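Local coordinates for protein 4'-phospho-dehydrooxetanocin synthase (Bacillus megaterium, PDB 5UL3) that catalyses the cobalamin-dependent radical S-adenosylmethionine ring contraction of dAMP to an oxetane aldehyde, 4'-phospho-dehydrooxetanocin, in oxetanocin A biosynthesis, at residues R399-S402 and V403-K407; T451-Q454 and N455-L459; V414-L417 and K418-H421; N440-L443 and K444-G447. One frame throughout, in Å; residues are numbered along the deposited sequence.

How the interactions relate
All four interactions belong to the partial triose phosphate isomerase barrel that forms the AdoMet radical domain. Along the chain, interaction 1 comes first, in the loop after strand 393-398, followed by interaction 3 on helix 410-426, interaction 4 on helix 440-445 after strand 432-436, and interaction 2 at the start of helix 452-464. Interaction 1 touches both interaction 2 and interaction 3, whose centres lie about 8 and 11 Å from its own, so the loop joins two neighbouring helices. Interaction 2 also meets interaction 4, with centres about 14 Å apart, whereas interactions 3 and 4 stand about 27 Å apart. Interactions 1 and 4 lie nearest the iron-sulfur cluster.

Interaction 1 (R399-S402 and V403-K407); sequences RADS and VYEPK
The carbonyl of Ala400 closes a tight turn by accepting from both Val403 N at 2.9 Å and Tyr404 N at 3.2 Å, the latter in the carbonyl plane and the former from above it, which ends the short 3-10 segment 400-402. Close by, the CA-H of Asp401 points at Tyr404 O. The side chain of Asp401 turns back toward Arg399: with chi1 at 49°, CG sits between the backbone N and the carbonyl carbon. Arg399 then grips the carboxylate side-on, NE and NH1 both meeting OD2 from the same face, the NH1 bond being 3.0 Å. This loop follows strand 393-398 of the AdoMet radical barrel, and Arg399 lines the iron-sulfur cluster pocket; its NH2 forms a second salt bridge, to Glu364. Arginine suits the place because its guanidinium carries several N-H groups, enough to serve Asp401 and Glu364 at once beside the cluster. Glu405, bent at chi2 (53°), brings OE1 to 3.5 Å from Asp401 CB and 4.2 Å from Asp401 OD2. One water donates to both of these oxygens, at 2.7 Å each, and probably eases the repulsion between the two carboxylates. Glu405 OE2 accepts from Lys407 N through its anti lone pair.

Interaction 2 (T451-Q454 and N455-L459); sequences TSEQ and NIIAL
Thr451 opens the helix whose first turn is pinned to Asn455 by the bond from Asn455 N to Thr451 O, 3.0 Å long. The packing is tightest on the buried side. Asn455 CB presses on Ser452 O at 3.4 Å, and its CG lies 3.5 Å from Thr451 O, because chi1 of -77° lays the amide back along the helix beside the backbone N. Ile456 sets its CG1 branch 3.6 Å from Ser452 O; a branched aliphatic side chain suits this buried place, where it packs on Phe492 of helix 484-493. Ile457 likewise rests CG1 on Glu453 O. The side of Glu453 is looser and more exposed: its CG comes only within 4.3 Å of Ile457 CD1, while its carboxylate, which bends back near Ile456, pairs with Arg495 in a salt bridge. Thr451, also exposed, spends its polarity on the backbone instead. Its OG1 accepts from Gln454 N at 3.1 Å, and the extended side chain of Gln454 returns OE1 to Thr451 N at 3.2 Å. The other end of that amide, NE2, donates to Tyr404 O, so the cap is also fastened to the loop after strand 393-398. This reciprocal pair, N-cap threonine and glutamine three residues on, is a capping box, the classic start of an alpha-helix.

Interaction 3 (V414-L417 and K418-H421); sequences VERL and KMWH
The indole of Trp420 meets Arg416 at its edge, where Arg416 O lies near the ring plane and 3.2 Å from CD1, while the Met419 methyl, CE, sits over one face, 3.4 Å above the plane and offset toward the rim. The guanidinium of Arg416 is turned 41° from the indole, with Met419 SD placed obliquely to it. Bends at chi2 (37°) and chi3 carry the arginine over the next turn, toward Met419 and Trp420, so that its CD touches Met419 CE at 3.5 Å and Trp420 CD1 at 3.9 Å. Methionine suits the place: flexible and unbranched, it lies alongside the arginine and still reaches the ring. The polar ends of the two flanking residues converge elsewhere, as Arg416 NH1 and Trp420 NE1 both bond to Ser402 O. On a more exposed flank Glu415 and Lys418 run side by side, with OE1 3.7 Å from Lys418 CD. Their charges, 4.3 Å apart, are beyond a salt bridge, but in one of the two conformers of Glu415 a water appears to link OE1 and NZ, a tentative bridge. Helix 410-426 is the crossover of a beta-alpha-beta unit between strands 393-398 and 432-436. Met419 packs on helix 374-386, Leu417 on helices 452-464 and 510-519, and Trp420 meets Phe396 of strand 393-398.

Interaction 4 (N440-L443 and K444-G447); sequences NQQL and KRYG
Gln442 meets Arg445, three residues on, and Tyr446, four on, where the short helix runs out. Its CB lies over one face of the Arg445 guanidinium, 3.6 Å from NH2. Next, CG, set anti to the backbone N, makes a CH-pi contact over the Tyr446 ring, 3.8 Å from the centroid and 20° off the normal. From there the chain runs straight beside the tyrosine, amide and ring planes being 22° apart, and CD comes 3.5 Å from Tyr446 OH. At the tip NE2 is also near that hydroxyl, but the angle is too poor for a bond; it donates instead to Met475 O and to OD1 of Asp477, which with Asn485 also holds Arg445 NH2, while OE1 accepts from Ser437 and Asn489, and the hydroxyl bonds to Ile474 O. Glutamine suits such a buried spot because its amide can both donate and accept. The backbone bond from Tyr446 N to Gln442 O, 2.8 Å, closes the last turn, and Gly447, with positive phi (62°), ends it in a Schellman motif. Helix 440-445 follows strand 432-436, near the S-adenosylmethionine-binding Glu436. Arg445 O bonds to Thr319, in the loop of the cluster cysteines, and Asn440 OD1 accepts from Ser452 N at the start of helix 452-464.

Interaction 1 (R399-S402 and V403-K407)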
ATOM      1  N   ARG A 399      11.583   8.690  -0.728  1.00 22.35           N
ATOM      2  CA  ARG A 399      12.356   9.346   0.318  1.00 24.79           C
ATOM      3  C   ARG A 399      12.758  10.748  -0.120  1.00 20.62           C
ATOM      4  O   ARG A 399      12.943  11.015  -1.310  1.00 26.39           O
ATOM      5  CB  ARG A 399      13.652   8.577   0.648  1.00 28.61           C
ATOM      6  CG  ARG A 399      13.570   7.085   0.661  1.00 32.76           C
ATOM      7  CD  ARG A 399      14.876   6.466   1.236  1.00 32.89           C
ATOM      8  NE  ARG A 399      16.103   6.882   0.564  1.00 35.68           N
ATOM      9  CZ  ARG A 399      16.652   6.226  -0.454  1.00 41.26           C
ATOM     10  NH1 ARG A 399      17.780   6.664  -1.001  1.00 47.48           N
ATOM     11  NH2 ARG A 399      16.073   5.131  -0.934  1.00 39.69           N
ATOM     12  N   ALA A 400      12.958  11.627   0.863  1.00 24.09           N
ATOM     13  CA  ALA A 400      13.430  12.973   0.544  1.00 25.15           C
ATOM     14  C   ALA A 400      14.739  12.935  -0.233  1.00 28.28           C
ATOM     15  O   ALA A 400      14.935  13.737  -1.156  1.00 23.50           O
ATOM     16  CB  ALA A 400      13.593  13.805   1.809  1.00 22.21           C
ATOM     17  N   ASP A 401      15.649  12.007   0.109  1.00 23.77           N
ATOM     18  CA  ASP A 401      16.924  11.964  -0.605  1.00 28.74           C
ATOM     19  C   ASP A 401      16.830  11.282  -1.964  1.00 31.14           C
ATOM     20  O   ASP A 401      17.846  11.177  -2.665  1.00 30.08           O
ATOM     21  CB  ASP A 401      18.019  11.310   0.259  1.00 29.00           C
ATOM     22  CG  ASP A 401      17.596   9.980   0.875  1.00 39.09           C
ATOM     23  OD1 ASP A 401      16.540   9.914   1.541  1.00 39.68           O
ATOM     24  OD2 ASP A 401      18.365   9.010   0.743  1.00 38.79           O
ATOM     25  N   SER A 402      15.650  10.802  -2.361  0.50 26.48           N
ATOM     26  CA  SER A 402      15.440  10.465  -3.761  0.50 24.84           C
ATOM     27  C   SER A 402      15.168  11.701  -4.604  0.50 22.70           C
ATOM     28  O   SER A 402      15.108  11.596  -5.831  0.50 24.74           O
ATOM     29  CB  SER A 402      14.277   9.478  -3.925  0.50 29.64           C
ATOM     30  OG  SER A 402      14.540   8.245  -3.287  0.50 32.51           O
ATOM     31  N   VAL A 403      14.990  12.856  -3.970  1.00 23.89           N
ATOM     32  CA  VAL A 403      14.820  14.126  -4.667  1.00 22.54           C
ATOM     33  C   VAL A 403      16.112  14.930  -4.645  1.00 21.57           C
ATOM     34  O   VAL A 403      16.595  15.377  -5.686  1.00 29.09           O
ATOM     35  CB  VAL A 403      13.676  14.948  -4.026  1.00 24.66           C
ATOM     36  CG1 VAL A 403      13.379  16.197  -4.866  1.00 27.77           C
ATOM     37  CG2 VAL A 403      12.413  14.101  -3.852  1.00 24.88           C
ATOM     38  N   TYR A 404      16.669  15.114  -3.449  1.00 23.53           N
ATOM     39  CA  TYR A 404      17.806  15.996  -3.222  1.00 25.28           C
ATOM     40  C   TYR A 404      18.777  15.334  -2.255  1.00 29.02           C
ATOM     41  O   TYR A 404      18.392  14.943  -1.150  1.00 23.93           O
ATOM     42  CB  TYR A 404      17.317  17.340  -2.663  1.00 25.53           C
ATOM     43  CG  TYR A 404      18.401  18.239  -2.103  1.00 24.60           C
ATOM     44  CD1 TYR A 404      19.433  18.710  -2.914  1.00 31.81           C
ATOM     45  CD2 TYR A 404      18.383  18.632  -0.760  1.00 27.76           C
ATOM     46  CE1 TYR A 404      20.427  19.543  -2.399  1.00 29.18           C
ATOM     47  CE2 TYR A 404      19.375  19.466  -0.243  1.00 32.46           C
ATOM     48  CZ  TYR A 404      20.388  19.919  -1.079  1.00 30.89           C
ATOM     49  OH  TYR A 404      21.364  20.751  -0.573  1.00 34.58           O
ATOM     50  N   GLU A 405      20.049  15.248  -2.638  1.00 23.95           N
ATOM     51  CA  GLU A 405      21.042  14.585  -1.799  1.00 24.46           C
ATOM     52  C   GLU A 405      22.343  15.353  -1.956  1.00 24.07           C
ATOM     53  O   GLU A 405      23.090  15.123  -2.921  1.00 27.35           O
ATOM     54  CB  GLU A 405      21.238  13.116  -2.156  1.00 25.65           C
ATOM     55  CG  GLU A 405      22.380  12.466  -1.332  1.00 30.04           C
ATOM     56  CD  GLU A 405      22.207  12.676   0.164  1.00 29.37           C
ATOM     57  OE1 GLU A 405      21.444  11.904   0.790  1.00 40.63           O
ATOM     58  OE2 GLU A 405      22.798  13.628   0.725  1.00 31.44           O
ATOM     59  N   PRO A 406      22.634  16.278  -1.042  1.00 26.09           N
ATOM     60  CA  PRO A 406      23.863  17.080  -1.166  1.00 30.55           C
ATOM     61  C   PRO A 406      25.138  16.265  -1.001  1.00 35.62           C
ATOM     62  O   PRO A 406      26.215  16.763  -1.355  1.00 31.89           O
ATOM     63  CB  PRO A 406      23.705  18.123  -0.056  1.00 30.43           C
ATOM     64  CG  PRO A 406      22.811  17.445   0.961  1.00 38.23           C
ATOM     65  CD  PRO A 406      21.830  16.661   0.130  1.00 26.50           C
ATOM     66  N   LYS A 407      25.060  15.029  -0.509  1.00 30.19           N
ATOM     67  CA  LYS A 407      26.239  14.170  -0.527  1.00 31.19           C
ATOM     68  C   LYS A 407      26.557  13.643  -1.915  1.00 33.57           C
ATOM     69  O   LYS A 407      27.621  13.044  -2.105  1.00 32.22           O
ATOM     70  CB  LYS A 407      26.066  13.004   0.448  1.00 30.14           C
ATOM     71  CG  LYS A 407      25.936  13.472   1.890  1.00 29.78           C
ATOM     72  CD  LYS A 407      26.078  12.318   2.857  1.00 41.70           C
ATOM     73  CE  LYS A 407      25.820  12.764   4.288  1.00 49.72           C
ATOM     74  NZ  LYS A 407      25.895  11.600   5.218  1.00 68.03           N
TER
HETATM   75  O   HOH W   1      20.968   9.330   0.127  1.00 38.79           O

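Interaction 2 (T451-Q454 and N455-L459)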
ATOM      1  N   THR A 451      18.703  15.626   6.724  1.00 27.88           N
ATOM      2  CA  THR A 451      18.639  16.788   7.602  1.00 28.64           C
ATOM      3  C   THR A 451      17.330  17.535   7.387  1.00 29.19           C
ATOM      4  O   THR A 451      16.646  17.365   6.374  1.00 29.50           O
ATOM      5  CB  THR A 451      19.804  17.763   7.366  1.00 30.76           C
ATOM      6  OG1 THR A 451      19.682  18.341   6.064  1.00 32.02           O
ATOM      7  CG2 THR A 451      21.146  17.051   7.474  1.00 32.35           C
ATOM      8  N   SER A 452      17.013  18.383   8.365  1.00 27.41           N
ATOM      9  CA  SER A 452      15.853  19.262   8.268  1.00 32.21           C
ATOM     10  C   SER A 452      15.902  20.106   6.997  1.00 32.44           C
ATOM     11  O   SER A 452      14.939  20.143   6.222  1.00 30.58           O
ATOM     12  CB  SER A 452      15.791  20.155   9.509  1.00 32.83           C
ATOM     13  OG  SER A 452      14.572  20.861   9.537  1.00 39.24           O
ATOM     14  N   GLU A 453      17.026  20.792   6.754  1.00 30.31           N
ATOM     15  CA  GLU A 453      17.090  21.651   5.574  1.00 33.15           C
ATOM     16  C   GLU A 453      16.981  20.842   4.282  1.00 35.36           C
ATOM     17  O   GLU A 453      16.384  21.306   3.302  1.00 25.79           O
ATOM     18  CB  GLU A 453      18.372  22.486   5.582  1.00 37.23           C
ATOM     19  CG  GLU A 453      18.322  23.676   4.623  1.00 50.25           C
ATOM     20  CD  GLU A 453      17.377  24.786   5.096  1.00 57.46           C
ATOM     21  OE1 GLU A 453      17.117  24.874   6.315  1.00 53.32           O
ATOM     22  OE2 GLU A 453      16.893  25.571   4.245  1.00 56.13           O
ATOM     23  N   GLN A 454      17.560  19.636   4.255  1.00 28.59           N
ATOM     24  CA  GLN A 454      17.445  18.792   3.070  1.00 27.38           C
ATOM     25  C   GLN A 454      15.990  18.445   2.786  1.00 24.49           C
ATOM     26  O   GLN A 454      15.570  18.393   1.625  1.00 27.97           O
ATOM     27  CB  GLN A 454      18.258  17.521   3.256  1.00 25.99           C
ATOM     28  CG  GLN A 454      18.122  16.457   2.178  1.00 25.35           C
ATOM     29  CD  GLN A 454      18.966  15.234   2.541  1.00 28.03           C
ATOM     30  OE1 GLN A 454      19.398  15.115   3.681  1.00 30.13           O
ATOM     31  NE2 GLN A 454      19.184  14.331   1.595  1.00 26.20           N
ATOM     32  N   ASN A 455      15.211  18.195   3.839  1.00 24.17           N
ATOM     33  CA  ASN A 455      13.792  17.906   3.644  1.00 25.87           C
ATOM     34  C   ASN A 455      13.067  19.106   3.044  1.00 29.29           C
ATOM     35  O   ASN A 455      12.242  18.947   2.135  1.00 26.27           O
ATOM     36  CB  ASN A 455      13.164  17.508   4.977  1.00 27.45           C
ATOM     37  CG  ASN A 455      13.509  16.091   5.381  1.00 32.27           C
ATOM     38  OD1 ASN A 455      13.580  15.202   4.545  1.00 37.79           O
ATOM     39  ND2 ASN A 455      13.704  15.870   6.666  1.00 33.61           N
ATOM     40  N   ILE A 456      13.346  20.311   3.555  1.00 30.93           N
ATOM     41  CA  ILE A 456      12.750  21.527   2.995  1.00 28.92           C
ATOM     42  C   ILE A 456      13.029  21.614   1.499  1.00 26.44           C
ATOM     43  O   ILE A 456      12.126  21.852   0.687  1.00 26.20           O
ATOM     44  CB  ILE A 456      13.280  22.771   3.730  1.00 31.02           C
ATOM     45  CG1 ILE A 456      12.756  22.832   5.168  1.00 32.42           C
ATOM     46  CG2 ILE A 456      12.944  24.037   2.938  1.00 33.32           C
ATOM     47  CD1 ILE A 456      11.229  23.083   5.259  1.00 30.06           C
ATOM     48  N   ILE A 457      14.289  21.409   1.106  1.00 24.54           N
ATOM     49  CA  ILE A 457      14.644  21.565  -0.298  1.00 23.30           C
ATOM     50  C   ILE A 457      13.970  20.499  -1.160  1.00 27.15           C
ATOM     51  O   ILE A 457      13.544  20.782  -2.281  1.00 23.97           O
ATOM     52  CB  ILE A 457      16.174  21.559  -0.464  1.00 25.75           C
ATOM     53  CG1 ILE A 457      16.759  22.831   0.160  1.00 30.60           C
ATOM     54  CG2 ILE A 457      16.554  21.466  -1.943  1.00 24.27           C
ATOM     55  CD1 ILE A 457      18.249  22.730   0.455  1.00 37.31           C
ATOM     56  N   ALA A 458      13.869  19.260  -0.663  1.00 25.22           N
ATOM     57  CA  ALA A 458      13.173  18.236  -1.432  1.00 25.06           C
ATOM     58  C   ALA A 458      11.738  18.668  -1.712  1.00 25.71           C
ATOM     59  O   ALA A 458      11.243  18.512  -2.832  1.00 25.50           O
ATOM     60  CB  ALA A 458      13.187  16.891  -0.695  1.00 21.88           C
ATOM     61  N   LEU A 459      11.064  19.227  -0.707  1.00 25.88           N
ATOM     62  CA  LEU A 459       9.669  19.644  -0.890  1.00 25.89           C
ATOM     63  C   LEU A 459       9.571  20.804  -1.868  1.00 28.32           C
ATOM     64  O   LEU A 459       8.631  20.882  -2.669  1.00 25.75           O
ATOM     65  CB  LEU A 459       9.047  20.035   0.450  1.00 24.23           C
ATOM     66  CG  LEU A 459       8.993  18.957   1.530  1.00 27.28           C
ATOM     67  CD1 LEU A 459       8.324  19.510   2.810  1.00 27.77           C
ATOM     68  CD2 LEU A 459       8.293  17.707   1.019  1.00 28.08           C
TER

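Interaction 3 (V414-L417 and K418-H421)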
ATOM      1  N   VAL A 414      20.885  17.448 -10.459  1.00 30.85           N
ATOM      2  CA  VAL A 414      20.231  18.049 -11.617  1.00 30.70           C
ATOM      3  C   VAL A 414      19.568  16.978 -12.482  1.00 34.30           C
ATOM      4  O   VAL A 414      18.462  17.184 -13.000  1.00 27.96           O
ATOM      5  CB  VAL A 414      21.228  18.912 -12.416  1.00 28.61           C
ATOM      6  CG1 VAL A 414      20.570  19.424 -13.696  1.00 30.85           C
ATOM      7  CG2 VAL A 414      21.686  20.098 -11.557  1.00 30.37           C
ATOM      8  N   GLU A 415      20.219  15.825 -12.649  0.50 29.85           N
ATOM      9  CA  GLU A 415      19.582  14.728 -13.374  0.50 33.85           C
ATOM     10  C   GLU A 415      18.391  14.174 -12.599  0.50 31.39           C
ATOM     11  O   GLU A 415      17.410  13.727 -13.204  0.50 29.73           O
ATOM     12  CB  GLU A 415      20.610  13.626 -13.667  0.50 33.44           C
ATOM     13  CG  GLU A 415      20.107  12.495 -14.572  0.50 37.72           C
ATOM     14  CD  GLU A 415      19.827  12.948 -16.002  0.50 38.09           C
ATOM     15  OE1 GLU A 415      18.827  12.482 -16.588  0.50 42.73           O
ATOM     16  OE2 GLU A 415      20.602  13.767 -16.541  0.50 39.93           O
ATOM     17  N   ARG A 416      18.449  14.217 -11.266  1.00 26.18           N
ATOM     18  CA  ARG A 416      17.314  13.807 -10.455  1.00 28.71           C
ATOM     19  C   ARG A 416      16.129  14.748 -10.659  1.00 28.40           C
ATOM     20  O   ARG A 416      14.982  14.296 -10.780  1.00 25.39           O
ATOM     21  CB  ARG A 416      17.737  13.757  -8.988  1.00 33.06           C
ATOM     22  CG  ARG A 416      16.854  12.935  -8.090  1.00 36.73           C
ATOM     23  CD  ARG A 416      16.332  11.684  -8.804  1.00 32.87           C
ATOM     24  NE  ARG A 416      17.332  10.632  -8.965  1.00 34.17           N
ATOM     25  CZ  ARG A 416      17.511   9.632  -8.104  1.00 28.96           C
ATOM     26  NH1 ARG A 416      16.781   9.553  -7.003  1.00 27.45           N
ATOM     27  NH2 ARG A 416      18.422   8.707  -8.341  1.00 29.29           N
ATOM     28  N   LEU A 417      16.387  16.061 -10.716  1.00 25.42           N
ATOM     29  CA  LEU A 417      15.309  17.017 -10.978  1.00 26.59           C
ATOM     30  C   LEU A 417      14.688  16.776 -12.350  1.00 29.05           C
ATOM     31  O   LEU A 417      13.459  16.816 -12.499  1.00 27.41           O
ATOM     32  CB  LEU A 417      15.835  18.448 -10.865  1.00 28.47           C
ATOM     33  CG  LEU A 417      14.799  19.536 -11.134  1.00 26.55           C
ATOM     34  CD1 LEU A 417      13.703  19.487 -10.080  1.00 30.51           C
ATOM     35  CD2 LEU A 417      15.488  20.901 -11.149  1.00 30.82           C
ATOM     36  N   LYS A 418      15.520  16.498 -13.361  1.00 26.28           N
ATOM     37  CA  LYS A 418      14.979  16.142 -14.672  1.00 28.95           C
ATOM     38  C   LYS A 418      14.063  14.923 -14.588  1.00 29.78           C
ATOM     39  O   LYS A 418      12.979  14.905 -15.185  1.00 25.77           O
ATOM     40  CB  LYS A 418      16.117  15.883 -15.662  1.00 25.55           C
ATOM     41  CG  LYS A 418      15.625  15.341 -17.000  1.00 30.31           C
ATOM     42  CD  LYS A 418      16.775  15.182 -18.019  1.00 35.98           C
ATOM     43  CE  LYS A 418      16.235  14.646 -19.348  1.00 42.01           C
ATOM     44  NZ  LYS A 418      17.319  14.150 -20.264  1.00 46.81           N
ATOM     45  N   MET A 419      14.479  13.895 -13.848  1.00 27.70           N
ATOM     46  CA  MET A 419      13.652  12.698 -13.698  1.00 29.13           C
ATOM     47  C   MET A 419      12.315  13.031 -13.046  1.00 26.72           C
ATOM     48  O   MET A 419      11.253  12.580 -13.502  1.00 26.56           O
ATOM     49  CB  MET A 419      14.399  11.642 -12.870  1.00 28.91           C
ATOM     50  CG  MET A 419      13.656  10.297 -12.740  1.00 27.58           C
ATOM     51  SD  MET A 419      14.057   9.501 -11.161  1.00 27.46           S
ATOM     52  CE  MET A 419      13.197  10.609 -10.058  1.00 28.68           C
ATOM     53  N   TRP A 420      12.346  13.816 -11.967  1.00 25.10           N
ATOM     54  CA  TRP A 420      11.094  14.199 -11.323  1.00 25.43           C
ATOM     55  C   TRP A 420      10.210  15.014 -12.262  1.00 26.86           C
ATOM     56  O   TRP A 420       8.976  14.893 -12.223  1.00 24.83           O
ATOM     57  CB  TRP A 420      11.397  14.970 -10.036  1.00 22.34           C
ATOM     58  CG  TRP A 420      11.680  14.060  -8.881  1.00 26.77           C
ATOM     59  CD1 TRP A 420      12.919  13.632  -8.430  1.00 30.05           C
ATOM     60  CD2 TRP A 420      10.708  13.425  -8.042  1.00 25.46           C
ATOM     61  NE1 TRP A 420      12.759  12.785  -7.355  1.00 24.98           N
ATOM     62  CE2 TRP A 420      11.414  12.643  -7.096  1.00 26.75           C
ATOM     63  CE3 TRP A 420       9.303  13.445  -7.991  1.00 25.74           C
ATOM     64  CZ2 TRP A 420      10.763  11.896  -6.112  1.00 25.28           C
ATOM     65  CZ3 TRP A 420       8.664  12.694  -7.017  1.00 25.58           C
ATOM     66  CH2 TRP A 420       9.396  11.931  -6.088  1.00 25.96           C
ATOM     67  N   HIS A 421      10.816  15.841 -13.114  1.00 24.63           N
ATOM     68  CA  HIS A 421      10.026  16.578 -14.098  1.00 28.79           C
ATOM     69  C   HIS A 421       9.333  15.620 -15.052  1.00 28.38           C
ATOM     70  O   HIS A 421       8.144  15.786 -15.348  1.00 26.87           O
ATOM     71  CB  HIS A 421      10.906  17.559 -14.871  1.00 29.82           C
ATOM     72  CG  HIS A 421      10.148  18.406 -15.851  1.00 30.33           C
ATOM     73  ND1 HIS A 421      10.596  18.638 -17.134  1.00 35.23           N
ATOM     74  CD2 HIS A 421       8.979  19.081 -15.733  1.00 37.77           C
ATOM     75  CE1 HIS A 421       9.732  19.411 -17.767  1.00 34.29           C
ATOM     76  NE2 HIS A 421       8.745  19.701 -16.939  1.00 32.42           N
TER
HETATM   77  O   HOH W   2      18.326  12.044 -19.014  1.00 52.70           O

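Interaction 4 (N440-L443 and K444-G447)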
ATOM      1  N   ASN A 440      16.921  17.498  13.545  1.00 28.05           N
ATOM      2  CA  ASN A 440      18.048  16.687  13.085  1.00 26.88           C
ATOM      3  C   ASN A 440      18.342  15.532  14.044  1.00 26.18           C
ATOM      4  O   ASN A 440      18.649  14.416  13.602  1.00 27.33           O
ATOM      5  CB  ASN A 440      19.274  17.570  12.863  1.00 32.66           C
ATOM      6  CG  ASN A 440      19.143  18.404  11.603  1.00 39.32           C
ATOM      7  OD1 ASN A 440      18.499  17.980  10.645  1.00 36.59           O
ATOM      8  ND2 ASN A 440      19.734  19.597  11.603  1.00 38.01           N
ATOM      9  N   GLN A 441      18.238  15.771  15.353  1.00 27.17           N
ATOM     10  CA  GLN A 441      18.402  14.686  16.320  1.00 29.54           C
ATOM     11  C   GLN A 441      17.353  13.599  16.112  1.00 29.32           C
ATOM     12  O   GLN A 441      17.671  12.406  16.097  1.00 26.57           O
ATOM     13  CB  GLN A 441      18.304  15.225  17.748  1.00 37.14           C
ATOM     14  CG  GLN A 441      19.472  16.075  18.180  1.00 43.42           C
ATOM     15  CD  GLN A 441      19.274  16.652  19.573  1.00 49.88           C
ATOM     16  OE1 GLN A 441      18.245  16.429  20.217  1.00 41.10           O
ATOM     17  NE2 GLN A 441      20.267  17.402  20.044  1.00 62.56           N
ATOM     18  N   GLN A 442      16.087  13.996  15.957  1.00 27.89           N
ATOM     19  CA  GLN A 442      15.027  13.001  15.786  1.00 25.13           C
ATOM     20  C   GLN A 442      15.179  12.254  14.472  1.00 25.54           C
ATOM     21  O   GLN A 442      14.987  11.033  14.427  1.00 26.33           O
ATOM     22  CB  GLN A 442      13.650  13.668  15.875  1.00 27.10           C
ATOM     23  CG  GLN A 442      12.471  12.687  15.940  1.00 24.89           C
ATOM     24  CD  GLN A 442      11.143  13.421  15.989  1.00 24.20           C
ATOM     25  OE1 GLN A 442      10.942  14.374  15.248  1.00 26.88           O
ATOM     26  NE2 GLN A 442      10.259  13.014  16.888  1.00 23.36           N
ATOM     27  N   LEU A 443      15.566  12.955  13.400  1.00 25.19           N
ATOM     28  CA  LEU A 443      15.837  12.272  12.138  1.00 22.63           C
ATOM     29  C   LEU A 443      16.893  11.187  12.314  1.00 34.38           C
ATOM     30  O   LEU A 443      16.808  10.112  11.708  1.00 26.85           O
ATOM     31  CB  LEU A 443      16.280  13.281  11.077  1.00 23.42           C
ATOM     32  CG  LEU A 443      15.121  14.096  10.488  1.00 27.54           C
ATOM     33  CD1 LEU A 443      15.664  15.292   9.727  1.00 29.02           C
ATOM     34  CD2 LEU A 443      14.259  13.212   9.560  1.00 24.53           C
ATOM     35  N   LYS A 444      17.900  11.447  13.149  1.00 25.82           N
ATOM     36  CA  LYS A 444      18.918  10.433  13.375  1.00 27.93           C
ATOM     37  C   LYS A 444      18.368   9.264  14.196  1.00 21.91           C
ATOM     38  O   LYS A 444      18.702   8.102  13.917  1.00 28.67           O
ATOM     39  CB  LYS A 444      20.139  11.077  14.051  1.00 28.42           C
ATOM     40  CG  LYS A 444      21.354  10.181  14.093  1.00 44.91           C
ATOM     41  CD  LYS A 444      22.529  10.934  14.705  1.00 53.50           C
ATOM     42  CE  LYS A 444      23.396  10.025  15.561  1.00 58.38           C
ATOM     43  NZ  LYS A 444      24.259  10.826  16.477  1.00 53.18           N
ATOM     44  N   ARG A 445      17.553   9.544  15.224  1.00 24.19           N
ATOM     45  CA  ARG A 445      16.905   8.463  15.967  1.00 27.08           C
ATOM     46  C   ARG A 445      16.009   7.640  15.050  1.00 29.28           C
ATOM     47  O   ARG A 445      15.845   6.434  15.260  1.00 26.04           O
ATOM     48  CB  ARG A 445      16.046   9.007  17.107  1.00 27.68           C
ATOM     49  CG  ARG A 445      16.798   9.600  18.295  1.00 28.10           C
ATOM     50  CD  ARG A 445      15.884   9.616  19.510  1.00 26.70           C
ATOM     51  NE  ARG A 445      14.703  10.483  19.376  1.00 30.20           N
ATOM     52  CZ  ARG A 445      14.732  11.812  19.419  1.00 30.91           C
ATOM     53  NH1 ARG A 445      15.885  12.469  19.578  1.00 29.19           N
ATOM     54  NH2 ARG A 445      13.604  12.494  19.308  1.00 29.23           N
ATOM     55  N   TYR A 446      15.429   8.281  14.040  1.00 24.59           N
ATOM     56  CA  TYR A 446      14.596   7.614  13.040  1.00 25.22           C
ATOM     57  C   TYR A 446      15.415   6.906  11.964  1.00 28.03           C
ATOM     58  O   TYR A 446      14.836   6.210  11.119  1.00 27.58           O
ATOM     59  CB  TYR A 446      13.651   8.643  12.398  1.00 25.80           C
ATOM     60  CG  TYR A 446      12.521   9.123  13.288  1.00 31.54           C
ATOM     61  CD1 TYR A 446      12.330   8.609  14.570  1.00 22.69           C
ATOM     62  CD2 TYR A 446      11.618  10.077  12.828  1.00 26.57           C
ATOM     63  CE1 TYR A 446      11.287   9.047  15.368  1.00 23.17           C
ATOM     64  CE2 TYR A 446      10.587  10.534  13.620  1.00 24.29           C
ATOM     65  CZ  TYR A 446      10.407  10.009  14.880  1.00 21.33           C
ATOM     66  OH  TYR A 446       9.356  10.455  15.642  1.00 26.53           O
ATOM     67  N   GLY A 447      16.740   7.045  11.982  1.00 27.97           N
ATOM     68  CA  GLY A 447      17.580   6.433  10.970  1.00 30.76           C
ATOM     69  C   GLY A 447      17.315   6.916   9.562  1.00 25.93           C
ATOM     70  O   GLY A 447      17.603   6.185   8.605  1.00 29.45           O
TER